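Local coordinates for thioredoxin domain-containing protein (Silicibacter pomeroyi, PDB 3EYT) that is of unknown function but may act as a thioredoxin-like oxidoreductase with antioxidant activity, at residues F36-C40 against E73-M78. Residues are numbered along the deposited sequence; the frame is centred on the assembly and turned at random.
Sequences FQMLC and EHHEAM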
# COMPACT_ATOMS: atom_id res chain seq x y z
N PHE C 36 8.26 -7.71 13.73
CA PHE C 36 9.05 -7.89 12.53
C PHE C 36 8.50 -6.97 11.43
O PHE C 36 7.36 -6.48 11.50
CB PHE C 36 8.99 -9.37 12.08
CG PHE C 36 7.64 -9.79 11.50
CD1 PHE C 36 7.46 -9.86 10.11
CD2 PHE C 36 6.57 -10.12 12.35
CE1 PHE C 36 6.21 -10.24 9.57
CE2 PHE C 36 5.33 -10.51 11.84
CZ PHE C 36 5.14 -10.56 10.43
N GLN C 37 9.33 -6.77 10.39
CA GLN C 37 8.91 -6.18 9.13
C GLN C 37 9.19 -7.24 8.10
O GLN C 37 10.28 -7.86 8.11
CB GLN C 37 9.75 -4.95 8.75
CG GLN C 37 9.56 -3.73 9.67
CD GLN C 37 10.31 -2.49 9.15
OE1 GLN C 37 9.68 -1.54 8.72
NE2 GLN C 37 11.63 -2.55 9.11
N MSE C 38 8.26 -7.41 7.17
CA MSE C 38 8.36 -8.48 6.18
C MSE C 38 9.56 -8.31 5.24
O MSE C 38 10.09 -9.29 4.77
CB MSE C 38 7.05 -8.61 5.40
CG MSE C 38 6.72 -7.35 4.60
SE MSE C 38 5.04 -7.59 3.63
CE MSE C 38 5.77 -8.55 2.05
N LEU C 39 9.99 -7.08 4.98
CA LEU C 39 11.15 -6.86 4.11
C LEU C 39 12.50 -6.67 4.84
O LEU C 39 13.51 -6.29 4.25
CB LEU C 39 10.87 -5.67 3.15
CG LEU C 39 9.61 -5.74 2.28
CD1 LEU C 39 9.59 -4.53 1.34
CD2 LEU C 39 9.58 -7.05 1.44
N CYS C 40 12.53 -6.96 6.13
CA CYS C 40 13.75 -6.80 6.90
C CYS C 40 14.52 -8.12 6.87
O CYS C 40 14.01 -9.15 7.30
CB CYS C 40 13.39 -6.36 8.30
SG CYS C 40 14.59 -6.70 9.59
N GLU C 73 9.01 1.89 8.18
CA GLU C 73 9.65 2.48 6.99
C GLU C 73 9.13 1.79 5.73
O GLU C 73 8.60 0.68 5.84
CB GLU C 73 11.15 2.28 7.08
CG GLU C 73 11.53 0.81 7.24
CD GLU C 73 13.01 0.63 7.47
OE1 GLU C 73 13.74 1.66 7.50
OE2 GLU C 73 13.44 -0.53 7.61
N HIS C 74 9.26 2.44 4.57
CA HIS C 74 8.78 1.85 3.32
C HIS C 74 7.33 1.37 3.48
O HIS C 74 6.98 0.28 3.01
CB HIS C 74 9.62 0.62 2.93
CG HIS C 74 11.10 0.86 2.90
ND1 HIS C 74 11.70 1.75 2.03
CD2 HIS C 74 12.12 0.28 3.58
CE1 HIS C 74 13.01 1.72 2.20
NE2 HIS C 74 13.29 0.83 3.13
N HIS C 75 6.49 2.17 4.14
CA HIS C 75 5.13 1.73 4.50
C HIS C 75 4.33 1.19 3.29
O HIS C 75 3.58 0.20 3.39
CB HIS C 75 4.37 2.87 5.20
CG HIS C 75 5.07 3.40 6.42
ND1 HIS C 75 6.20 4.20 6.35
CD2 HIS C 75 4.80 3.25 7.74
CE1 HIS C 75 6.61 4.50 7.58
NE2 HIS C 75 5.78 3.94 8.44
N GLU C 76 4.52 1.83 2.14
CA GLU C 76 3.78 1.49 0.93
C GLU C 76 4.18 0.14 0.32
O GLU C 76 3.46 -0.39 -0.52
CB GLU C 76 3.90 2.62 -0.13
CG GLU C 76 5.27 2.77 -0.81
CD GLU C 76 6.37 3.24 0.16
OE1 GLU C 76 6.03 3.88 1.20
OE2 GLU C 76 7.58 2.94 -0.12
N ALA C 77 5.31 -0.40 0.74
CA ALA C 77 5.85 -1.65 0.23
C ALA C 77 5.39 -2.85 1.05
O ALA C 77 5.54 -3.99 0.58
CB ALA C 77 7.34 -1.61 0.27
N MSE C 78 4.88 -2.59 2.26
CA MSE C 78 4.64 -3.61 3.28
C MSE C 78 3.20 -3.52 3.81
O MSE C 78 2.98 -3.70 5.01
CB MSE C 78 5.61 -3.45 4.44
CG MSE C 78 7.10 -3.52 4.01
SE MSE C 78 8.21 -3.91 5.52
CE MSE C 78 9.55 -2.52 5.24
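The selenomethionine Met78 is the bump of this contact, and the hollow it fills is made by Gln37, Met38 and Leu39, three consecutive side chains that all leave the backbone toward it. Its selenium pushes up against the turn itself, 3.7 Å from the backbone N of Leu39 and as near to CB of Gln37. With CG of Met78 anti to its carbonyl carbon (chi1 -58°), the chain runs out to the selenium and then bends, carrying CE to 3.6 Å from OE1 of Gln37. Met38 slides past in the opposite direction, its CG against the selenium, while Leu39 packs beside it, CG to CG of Met78 at 3.8 Å. The same leucine sends CD1 onward to CB of Ala77, 3.8 Å away, and meets Met38 of a second subunit. Beyond these apolar contacts, toward Glu73, Gln37, extended past CG, gives NE2 to OE2 of Glu73 in a nearly straight bond (3.1 Å, 167°), meeting the carboxylate on its anti side and tilted from its plane. OE1 accepts from the backbone N of Phe72, so both ends of the amide are held. Replacing Gln37 with alanine is likely to leave the Glu73 carboxylate and the backbone N-H of Phe72 without these partners and open a gap beside the Met78 methyl. The contact joins the loops that follow two neighbouring parallel strands, 30-36 and 63-69; the first, a type I turn ending at the N-cap Cys40, leads into helix 41-57, consistent with the thioredoxin fold and its probable CxxC site (Cys40, Cys43).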